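Local coordinates for protein fatty acid synthase 1, isoform A (Drosophila melanogaster, PDB 6FN6) that probably builds long-chain saturated fatty acids from acetyl-CoA and malonyl-CoA, with this chain forming its dehydratase, enoylreductase and ketoreductase region, at residues A19-H24 and L31-G36; H24-R29 and L190-R195; R67-N72 and V77-N82; G162-V167 and D175-F180. All coordinates share one frame; numbering follows the deposited sequence.

Contact 1: A19-H24 and L31-G36; sequences AFLAGH and LFPATG
With its CG anti to the backbone N (chi1 -170°), His24 swings its imidazole over Pro33 and brings ND1 up to the carbonyl of Leu31. ND1 donates to Leu31 O at 2.6 Å, in a bent bond (140° at the hydrogen) whose acceptor lies somewhat out of the ring plane. Pro33 covers one face of the ring: its CB sits 3.8 Å from the ring centroid, almost on the ring normal, a CH-pi contact. The backbones agree with this, since Leu31 N donates to His24 O at 3.2 Å in a nearly straight bond. Leu21 adds an apolar side, its CD1 meeting the edge of the Phe32 ring at CE1 (3.7 Å) while its CD2 lies 4.0 Å from Pro33 CD. His24 is predicted to be the proton acceptor of the dehydratase, and ring bond and proline together restrain the turning of its ring. Replacing His24 by alanine is likely to leave Leu31 O without its imidazole donor and Pro33 CB without the ring it packs on. In the predicted N-terminal hotdog, the 3-10 turn 20-23 leads into strand 24-26 and Pro33 is the N-cap of helix 34-48; helix 170-183, of the predicted C-terminal hotdog, brings Asp175 to the His24 ring.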
# COMPACT_ATOMS: atom_id res chain seq x y z
N ALA A 19 -1.70 37.28 -15.53
CA ALA A 19 -2.60 37.38 -16.68
C ALA A 19 -2.39 36.25 -17.69
O ALA A 19 -3.34 35.76 -18.28
CB ALA A 19 -2.41 38.73 -17.36
N PHE A 20 -1.13 35.86 -17.89
CA PHE A 20 -0.79 34.83 -18.87
C PHE A 20 -1.56 33.52 -18.68
O PHE A 20 -1.78 32.78 -19.63
CB PHE A 20 0.71 34.54 -18.83
CG PHE A 20 1.14 33.72 -17.64
CD1 PHE A 20 1.34 34.32 -16.40
CD2 PHE A 20 1.33 32.36 -17.76
CE1 PHE A 20 1.72 33.57 -15.31
CE2 PHE A 20 1.72 31.60 -16.67
CZ PHE A 20 1.91 32.21 -15.44
N LEU A 21 -1.99 33.25 -17.45
CA LEU A 21 -2.63 31.98 -17.12
C LEU A 21 -3.88 31.73 -17.96
O LEU A 21 -4.30 30.58 -18.13
CB LEU A 21 -2.98 31.93 -15.63
CG LEU A 21 -1.80 31.92 -14.66
CD1 LEU A 21 -2.28 32.14 -13.23
CD2 LEU A 21 -1.03 30.61 -14.76
N ALA A 22 -4.48 32.79 -18.47
CA ALA A 22 -5.67 32.67 -19.31
C ALA A 22 -5.37 31.85 -20.56
O ALA A 22 -6.27 31.28 -21.17
CB ALA A 22 -6.20 34.04 -19.68
N GLY A 23 -4.10 31.82 -20.96
CA GLY A 23 -3.68 31.07 -22.13
C GLY A 23 -3.87 29.58 -21.99
O GLY A 23 -4.00 28.87 -22.99
N HIS A 24 -3.88 29.09 -20.75
CA HIS A 24 -4.05 27.66 -20.49
C HIS A 24 -5.53 27.30 -20.44
O HIS A 24 -6.03 26.84 -19.41
CB HIS A 24 -3.35 27.27 -19.19
CG HIS A 24 -3.28 25.80 -18.96
ND1 HIS A 24 -4.16 25.13 -18.14
CD2 HIS A 24 -2.44 24.86 -19.44
CE1 HIS A 24 -3.86 23.84 -18.13
NE2 HIS A 24 -2.82 23.65 -18.91
N LEU A 31 -7.96 26.63 -16.89
CA LEU A 31 -7.53 25.70 -15.85
C LEU A 31 -6.17 26.10 -15.31
O LEU A 31 -5.24 26.37 -16.08
CB LEU A 31 -7.45 24.28 -16.40
CG LEU A 31 -8.71 23.43 -16.27
CD1 LEU A 31 -9.80 24.00 -17.16
CD2 LEU A 31 -8.41 21.98 -16.61
N PHE A 32 -6.04 26.14 -13.98
CA PHE A 32 -4.74 26.39 -13.39
C PHE A 32 -3.84 25.21 -13.74
O PHE A 32 -4.15 24.08 -13.36
CB PHE A 32 -4.82 26.58 -11.88
CG PHE A 32 -3.58 27.21 -11.30
CD1 PHE A 32 -3.34 28.57 -11.49
CD2 PHE A 32 -2.66 26.46 -10.61
CE1 PHE A 32 -2.20 29.15 -10.97
CE2 PHE A 32 -1.52 27.04 -10.08
CZ PHE A 32 -1.29 28.39 -10.27
N PRO A 33 -2.74 25.47 -14.45
CA PRO A 33 -1.94 24.36 -14.96
C PRO A 33 -1.28 23.53 -13.86
O PRO A 33 -0.89 24.07 -12.83
CB PRO A 33 -0.88 25.05 -15.82
CG PRO A 33 -0.74 26.40 -15.22
CD PRO A 33 -2.11 26.77 -14.75
N ALA A 34 -1.16 22.23 -14.10
CA ALA A 34 -0.46 21.34 -13.20
C ALA A 34 0.93 21.90 -12.91
O ALA A 34 1.41 21.86 -11.78
CB ALA A 34 -0.37 19.95 -13.80
N THR A 35 1.57 22.41 -13.96
CA THR A 35 2.90 22.99 -13.85
C THR A 35 2.88 24.29 -13.06
O THR A 35 3.90 24.73 -12.54
CB THR A 35 3.50 23.25 -15.24
OG1 THR A 35 2.69 24.22 -15.92
CG2 THR A 35 3.55 21.97 -16.04
N GLY A 36 1.70 24.90 -12.97
CA GLY A 36 1.52 26.08 -12.14
C GLY A 36 1.74 25.72 -10.68
O GLY A 36 2.45 26.41 -9.96

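Contact 2: H24-R29 and L190-R195; sequences HTIDGR and LYLPTR
Ile26 lays its CG2 methyl against the branched end of Leu190, 3.7 Å from CD1 and 3.9 Å from CD2. The contact joins the two halves of the dehydratase double hotdog: residues 24-29 belong to the predicted N-terminal hotdog, residues 190-195 to the C-terminal one. Torsions explain the choice of methyl, for CG2 of Ile26 is anti to its own N whereas CG1 turns back beside it, and Leu190 likewise carries CG anti to N (chi1 -176°). The two side chains meet at a slant, and no hydrogen bond crosses between the segments. Leu192, two residues further along the strand, extends the apolar patch by placing CD2 4.1 Å from the same Ile26 methyl. Ile26 also closes a two-residue hairpin: Ile26 N donates to Arg29 O (2.7 Å) and Arg29 N returns a bond to Ile26 O (3.2 Å). Asp27 and Gly28, both with positive phi, form its type I' turn. The carboxylate of Asp27 is engaged beyond the two segments, OD2 accepting from Arg252 N and making a salt bridge with Arg251. Its aliphatic part still serves the leucine, with Asp27 CB 4.0 Å from Leu190 CD2.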
# COMPACT_ATOMS: atom_id res chain seq x y z
N HIS A 24 -3.88 29.09 -20.75
CA HIS A 24 -4.05 27.66 -20.49
C HIS A 24 -5.53 27.30 -20.44
O HIS A 24 -6.03 26.84 -19.41
CB HIS A 24 -3.35 27.27 -19.19
CG HIS A 24 -3.28 25.80 -18.96
ND1 HIS A 24 -4.16 25.13 -18.14
CD2 HIS A 24 -2.44 24.86 -19.44
CE1 HIS A 24 -3.86 23.84 -18.13
NE2 HIS A 24 -2.82 23.65 -18.91
N THR A 25 -6.23 27.51 -21.55
CA THR A 25 -7.65 27.21 -21.65
C THR A 25 -7.86 25.77 -22.11
O THR A 25 -7.28 25.35 -23.11
CB THR A 25 -8.36 28.19 -22.61
OG1 THR A 25 -8.22 29.53 -22.12
CG2 THR A 25 -9.85 27.86 -22.74
N ILE A 26 -8.68 25.03 -21.38
CA ILE A 26 -8.94 23.63 -21.70
C ILE A 26 -10.44 23.42 -21.82
O ILE A 26 -11.18 23.62 -20.86
CB ILE A 26 -8.35 22.68 -20.64
CG1 ILE A 26 -6.86 22.97 -20.40
CG2 ILE A 26 -8.56 21.22 -21.04
CD1 ILE A 26 -5.97 22.67 -21.57
N ASP A 27 -10.87 22.98 -23.00
CA ASP A 27 -12.28 22.67 -23.23
C ASP A 27 -13.18 23.85 -22.87
O ASP A 27 -14.20 23.68 -22.21
CB ASP A 27 -12.68 21.43 -22.43
CG ASP A 27 -13.97 20.81 -22.92
OD1 ASP A 27 -14.50 21.26 -23.96
OD2 ASP A 27 -14.46 19.86 -22.27
N GLY A 28 -12.78 25.05 -23.29
CA GLY A 28 -13.60 26.23 -23.11
C GLY A 28 -13.58 26.83 -21.72
O GLY A 28 -14.45 27.64 -21.37
N ARG A 29 -12.60 26.45 -20.92
CA ARG A 29 -12.46 27.01 -19.58
C ARG A 29 -10.99 27.13 -19.17
O ARG A 29 -10.15 26.34 -19.59
CB ARG A 29 -13.23 26.14 -18.57
CG ARG A 29 -13.18 24.64 -18.86
CD ARG A 29 -14.07 23.83 -17.93
NE ARG A 29 -14.12 22.42 -18.33
CZ ARG A 29 -13.30 21.47 -17.88
NH1 ARG A 29 -12.35 21.75 -16.99
NH2 ARG A 29 -13.44 20.22 -18.32
N LEU A 190 -9.15 14.29 -25.01
CA LEU A 190 -8.64 15.22 -24.01
C LEU A 190 -8.03 14.47 -22.82
O LEU A 190 -8.71 13.71 -22.14
CB LEU A 190 -9.74 16.16 -23.53
CG LEU A 190 -9.33 17.25 -22.54
CD1 LEU A 190 -8.31 18.19 -23.16
CD2 LEU A 190 -10.55 18.03 -22.06
N TYR A 191 -6.73 14.68 -22.61
CA TYR A 191 -6.02 14.11 -21.47
C TYR A 191 -5.54 15.21 -20.53
O TYR A 191 -5.05 16.25 -20.97
CB TYR A 191 -4.80 13.31 -21.94
CG TYR A 191 -5.10 11.92 -22.46
CD1 TYR A 191 -5.30 10.86 -21.59
CD2 TYR A 191 -5.15 11.67 -23.83
CE1 TYR A 191 -5.56 9.59 -22.07
CE2 TYR A 191 -5.41 10.41 -24.31
CZ TYR A 191 -5.61 9.37 -23.43
OH TYR A 191 -5.87 8.10 -23.90
N LEU A 192 -5.68 14.97 -19.23
CA LEU A 192 -5.16 15.89 -18.22
C LEU A 192 -4.21 15.14 -17.28
O LEU A 192 -4.45 13.98 -16.95
CB LEU A 192 -6.30 16.52 -17.42
CG LEU A 192 -7.19 17.52 -18.17
CD1 LEU A 192 -8.38 17.90 -17.32
CD2 LEU A 192 -6.40 18.76 -18.54
N PRO A 193 -3.11 15.80 -16.87
CA PRO A 193 -2.14 15.13 -15.99
C PRO A 193 -2.76 14.59 -14.70
O PRO A 193 -3.58 15.27 -14.09
CB PRO A 193 -1.13 16.24 -15.67
CG PRO A 193 -1.24 17.19 -16.80
CD PRO A 193 -2.68 17.17 -17.21
N THR A 194 -2.35 13.40 -14.30
CA THR A 194 -2.81 12.80 -13.05
C THR A 194 -1.66 12.67 -12.06
O THR A 194 -1.78 13.05 -10.90
CB THR A 194 -3.43 11.41 -13.28
OG1 THR A 194 -4.57 11.52 -14.14
CG2 THR A 194 -3.86 10.77 -11.96
N ARG A 195 -0.54 12.14 -12.55
CA ARG A 195 0.61 11.90 -11.70
C ARG A 195 1.91 12.20 -12.43
O ARG A 195 1.98 12.15 -13.66
CB ARG A 195 0.63 10.45 -11.21
CG ARG A 195 -0.16 10.22 -9.93
CD ARG A 195 -0.16 8.75 -9.54
NE ARG A 195 -1.16 7.98 -10.29
CZ ARG A 195 -0.90 6.92 -11.06
NH1 ARG A 195 0.34 6.47 -11.21
NH2 ARG A 195 -1.90 6.31 -11.69

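Contact 3: R67-N72 and V77-N82; sequences RATILN and VKFGIN
Leu71 and Val77 meet at about a right angle, and the touch is made by one methyl from each: Leu71 CD2 lies 3.8 Å from Val77 CG1. The valine offers that methyl because chi1 of 55° sets CG1 between its backbone N and carbonyl carbon. Leu71, for its part, carries CG anti to the carbonyl carbon, and its CA-CB bond is directed toward 77-82. A second pair approaches differently. Thr69 and Phe79 come from opposite directions, and the methyl CG2 of Thr69 reaches Phe79 CE1 at 4.2 Å, obliquely to the ring. No hydrogen bond spans the segments; the backbones are too far apart for strand pairing, the nearest CA atoms being those of Leu71 and Val77 at 7.6 Å. Both segments belong to the predicted N-terminal hotdog, in which a sheet wraps a long helix, here 34-48; Phe79 packs on Leu40 of that helix. Strand 76-83 is paired with strand 7-12, and Leu71 bonds through its backbone to Ile30. The Phe79 ring is also flanked by its own strand, Val77 CG2 standing 4.1 Å above one face toward the rim. Beyond the segment's inner residues, Asn82 makes a weak hydrogen bond with Asn82 of the second subunit.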
# COMPACT_ATOMS: atom_id res chain seq x y z
N ARG A 67 -7.39 17.17 -8.47
CA ARG A 67 -8.53 17.75 -9.17
C ARG A 67 -8.10 18.98 -9.95
O ARG A 67 -7.06 19.58 -9.66
CB ARG A 67 -9.65 18.11 -8.19
CG ARG A 67 -9.26 19.12 -7.12
CD ARG A 67 -10.49 19.59 -6.35
NE ARG A 67 -10.23 20.75 -5.50
CZ ARG A 67 -10.09 22.00 -5.95
NH1 ARG A 67 -10.18 22.26 -7.24
NH2 ARG A 67 -9.86 22.98 -5.09
N ALA A 68 -8.91 19.37 -10.93
CA ALA A 68 -8.62 20.55 -11.73
C ALA A 68 -9.07 21.82 -11.02
O ALA A 68 -10.05 21.79 -10.26
CB ALA A 68 -9.28 20.44 -13.09
N THR A 69 -8.36 22.91 -11.26
CA THR A 69 -8.74 24.21 -10.71
C THR A 69 -9.20 25.10 -11.85
O THR A 69 -8.42 25.45 -12.73
CB THR A 69 -7.59 24.91 -9.95
OG1 THR A 69 -7.01 24.01 -9.00
CG2 THR A 69 -8.09 26.14 -9.23
N ILE A 70 -10.48 25.45 -11.82
CA ILE A 70 -11.07 26.27 -12.86
C ILE A 70 -11.03 27.72 -12.39
O ILE A 70 -11.33 28.01 -11.23
CB ILE A 70 -12.50 25.82 -13.17
CG1 ILE A 70 -12.47 24.42 -13.79
CG2 ILE A 70 -13.19 26.81 -14.11
CD1 ILE A 70 -13.84 23.81 -14.04
N LEU A 71 -10.65 28.62 -13.29
CA LEU A 71 -10.62 30.05 -12.97
C LEU A 71 -11.57 30.80 -13.89
O LEU A 71 -11.74 30.44 -15.05
CB LEU A 71 -9.20 30.60 -13.12
CG LEU A 71 -8.06 29.73 -12.57
CD1 LEU A 71 -6.71 30.40 -12.83
CD2 LEU A 71 -8.24 29.44 -11.08
N ASN A 72 -12.19 31.85 -13.35
CA ASN A 72 -13.06 32.72 -14.14
C ASN A 72 -12.27 33.87 -14.74
O ASN A 72 -11.04 33.80 -14.84
CB ASN A 72 -14.21 33.25 -13.27
CG ASN A 72 -15.05 32.13 -12.67
OD1 ASN A 72 -15.22 32.04 -11.46
ND2 ASN A 72 -15.58 31.27 -13.54
N VAL A 77 -8.31 33.62 -6.69
CA VAL A 77 -8.24 32.28 -6.12
C VAL A 77 -7.05 32.20 -5.17
O VAL A 77 -5.97 32.71 -5.46
CB VAL A 77 -8.15 31.21 -7.22
CG1 VAL A 77 -6.98 31.50 -8.15
CG2 VAL A 77 -8.01 29.82 -6.61
N LYS A 78 -7.26 31.54 -4.03
CA LYS A 78 -6.24 31.45 -3.00
C LYS A 78 -5.70 30.03 -2.88
O LYS A 78 -6.45 29.09 -2.66
CB LYS A 78 -6.83 31.92 -1.67
CG LYS A 78 -7.33 33.35 -1.70
CD LYS A 78 -7.65 33.91 -0.33
CE LYS A 78 -8.06 35.38 -0.43
NZ LYS A 78 -8.32 36.00 0.90
N PHE A 79 -4.38 29.89 -3.00
CA PHE A 79 -3.73 28.59 -2.83
C PHE A 79 -3.02 28.52 -1.48
O PHE A 79 -2.26 29.42 -1.12
CB PHE A 79 -2.73 28.31 -3.95
CG PHE A 79 -3.36 28.21 -5.32
CD1 PHE A 79 -4.20 27.16 -5.64
CD2 PHE A 79 -3.08 29.16 -6.29
CE1 PHE A 79 -4.76 27.06 -6.90
CE2 PHE A 79 -3.65 29.06 -7.55
CZ PHE A 79 -4.49 28.01 -7.86
N GLY A 80 -3.28 27.46 -0.73
CA GLY A 80 -2.63 27.21 0.54
C GLY A 80 -1.60 26.10 0.45
O GLY A 80 -1.92 25.00 0.02
N ILE A 81 -0.36 26.39 0.85
CA ILE A 81 0.73 25.43 0.74
C ILE A 81 1.30 25.11 2.13
O ILE A 81 1.43 25.99 2.97
CB ILE A 81 1.85 25.95 -0.18
CG1 ILE A 81 1.23 26.57 -1.44
CG2 ILE A 81 2.80 24.82 -0.54
CD1 ILE A 81 2.24 27.05 -2.48
N ASN A 82 1.64 23.84 2.34
CA ASN A 82 2.20 23.40 3.62
C ASN A 82 3.29 22.34 3.41
O ASN A 82 3.19 21.51 2.51
CB ASN A 82 1.10 22.83 4.52
CG ASN A 82 1.46 22.86 5.99
OD1 ASN A 82 2.64 22.83 6.35
ND2 ASN A 82 0.46 22.93 6.85

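Contact 4: G162-V167 and D175-F180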
# COMPACT_ATOMS: atom_id res chain seq x y z
N GLY A 162 11.57 17.54 -30.57
CA GLY A 162 10.96 18.81 -30.93
C GLY A 162 11.66 19.97 -30.27
O GLY A 162 12.77 19.83 -29.74
N LYS A 163 11.01 21.14 -30.29
CA LYS A 163 11.59 22.34 -29.69
C LYS A 163 10.54 23.17 -28.96
O LYS A 163 9.38 23.27 -29.40
CB LYS A 163 12.28 23.17 -30.77
CG LYS A 163 13.52 22.51 -31.35
CD LYS A 163 14.71 23.45 -31.41
CE LYS A 163 16.02 22.69 -31.44
NZ LYS A 163 16.06 21.69 -32.54
N LEU A 164 10.95 23.76 -27.85
CA LEU A 164 10.07 24.60 -27.04
C LEU A 164 10.70 25.98 -26.85
O LEU A 164 11.90 26.09 -26.59
CB LEU A 164 9.81 23.96 -25.67
CG LEU A 164 9.58 22.44 -25.68
CD1 LEU A 164 9.55 21.89 -24.26
CD2 LEU A 164 8.29 22.10 -26.41
N GLN A 165 9.90 27.03 -26.99
CA GLN A 165 10.42 28.39 -26.85
C GLN A 165 10.58 28.74 -25.37
O GLN A 165 10.02 28.08 -24.50
CB GLN A 165 9.51 29.40 -27.55
CG GLN A 165 8.09 29.46 -27.01
CD GLN A 165 7.22 30.42 -27.79
OE1 GLN A 165 7.36 30.55 -29.01
NE2 GLN A 165 6.31 31.10 -27.10
N TRP A 166 11.36 29.79 -25.10
CA TRP A 166 11.59 30.25 -23.74
C TRP A 166 11.27 31.74 -23.63
O TRP A 166 11.90 32.56 -24.29
CB TRP A 166 13.03 29.99 -23.31
CG TRP A 166 13.34 30.57 -21.96
CD1 TRP A 166 14.09 31.68 -21.70
CD2 TRP A 166 12.91 30.07 -20.70
NE1 TRP A 166 14.15 31.90 -20.35
CE2 TRP A 166 13.43 30.92 -19.71
CE3 TRP A 166 12.12 28.98 -20.30
CZ2 TRP A 166 13.20 30.72 -18.35
CZ3 TRP A 166 11.90 28.78 -18.95
CH2 TRP A 166 12.43 29.65 -17.99
N VAL A 167 10.29 32.07 -22.78
CA VAL A 167 9.89 33.45 -22.59
C VAL A 167 10.01 33.84 -21.12
O VAL A 167 9.19 34.60 -20.60
CB VAL A 167 8.45 33.69 -23.09
CG1 VAL A 167 8.38 33.47 -24.60
CG2 VAL A 167 7.46 32.77 -22.38
N ASP A 175 4.72 23.44 -19.01
CA ASP A 175 3.44 23.00 -19.56
C ASP A 175 3.59 22.47 -20.98
O ASP A 175 3.02 21.44 -21.33
CB ASP A 175 2.41 24.13 -19.53
CG ASP A 175 1.03 23.68 -19.98
OD1 ASP A 175 0.55 22.64 -19.48
OD2 ASP A 175 0.42 24.36 -20.83
N THR A 176 4.36 23.18 -21.81
CA THR A 176 4.57 22.76 -23.19
C THR A 176 5.27 21.41 -23.24
O THR A 176 5.14 20.67 -24.22
CB THR A 176 5.38 23.80 -23.99
OG1 THR A 176 6.60 24.10 -23.32
CG2 THR A 176 4.57 25.08 -24.17
N MET A 177 6.04 21.08 -22.20
CA MET A 177 6.64 19.76 -22.09
C MET A 177 5.55 18.69 -21.92
O MET A 177 5.67 17.59 -22.45
CB MET A 177 7.62 19.70 -20.92
CG MET A 177 8.81 20.64 -21.04
SD MET A 177 9.98 20.50 -19.67
CE MET A 177 10.53 18.81 -19.87
N LEU A 178 4.50 19.03 -21.17
CA LEU A 178 3.38 18.11 -21.00
C LEU A 178 2.54 18.03 -22.27
O LEU A 178 2.06 16.96 -22.65
CB LEU A 178 2.49 18.55 -19.83
CG LEU A 178 3.18 18.75 -18.47
CD1 LEU A 178 2.14 18.98 -17.39
CD2 LEU A 178 4.08 17.58 -18.13
N GLN A 179 2.37 19.17 -22.93
CA GLN A 179 1.68 19.21 -24.21
C GLN A 179 2.39 18.27 -25.17
O GLN A 179 1.75 17.50 -25.89
CB GLN A 179 1.65 20.63 -24.78
CG GLN A 179 0.94 21.65 -23.92
CD GLN A 179 0.99 23.04 -24.52
OE1 GLN A 179 1.47 23.22 -25.64
NE2 GLN A 179 0.51 24.02 -23.78
N PHE A 180 3.71 18.35 -25.18
CA PHE A 180 4.52 17.58 -26.12
C PHE A 180 4.34 16.08 -25.91
O PHE A 180 4.31 15.31 -26.87
CB PHE A 180 5.99 17.95 -25.98
CG PHE A 180 6.87 17.27 -26.97
CD1 PHE A 180 7.00 17.75 -28.26
CD2 PHE A 180 7.57 16.13 -26.62
CE1 PHE A 180 7.81 17.12 -29.17
CE2 PHE A 180 8.38 15.49 -27.52
CZ PHE A 180 8.50 15.98 -28.81
O HOH W 1 7.50 26.88 -24.15
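Thr176 OG1 is held by two partners: a water that donates to it at 3.0 Å, and Phe173 O, one turn back in the same helix, to which its hydroxyl is hydrogen-bonded. The same water donates to the backbone Gln165 O at 2.8 Å, so it bridges the end of strand 161-164 to helix 170-183. With no direct hydrogen bond between the segments, that bridge carries the polar link. The hydroxyl faces the strand because OG1 lies between the backbone N and the carbonyl carbon (chi1 54°). The Thr176 and Leu164 side chains slide past each other in opposite directions, Leu164 CD1 lying 3.8 Å from Thr176 OG1. The same CD1 meets Met177 CG at 3.5 Å, the two side chains crossing at about a right angle. A glycine in place of Leu164 would probably open a gap beside Met177 and leave the Thr176 hydroxyl without its apolar flank. Further along, the Phe180 ring lies by the backbone of Gly162, with CZ 3.9 Å from Gly162 N. A modelled CB on Gly162 would clash with Phe180 CE1, so the glycine makes room for the ring. The axes of strand 162-164 and helix 175-180 come within 9.5 Å, their directions 156° apart, roughly antiparallel, as when the central helix of a hotdog lies on its sheet. Asp175, the predicted proton donor of the dehydratase, takes no part in this contact; its side chain lies by His24. The chemistry here is therefore mainly apolar, with its buried hydroxyl satisfied by a carbonyl and a water.

From the N terminus, contact 1 closes the short loop that holds hairpin 24-31 and ends at the start of helix 34-48. Contact 2 has His24 at the start of its first segment but is made further on, from Ile26, to 190-195; it crosses contact 1 and spans some 160 residues, joining the predicted N-terminal and C-terminal hotdogs. Inside that long loop nest contact 3, which closes the turn between 67-72 and 77-82, and contact 4, which closes the link from strand 161-164 to helix 170-183; the two stand in series and do not touch. Contact 3 meets contact 1 through Phe32 N and Thr69 O, 2.8 Å apart, a probable hydrogen bond. Contact 4 meets contact 1 where Asp175 faces His24, bringing the two predicted catalytic residues together.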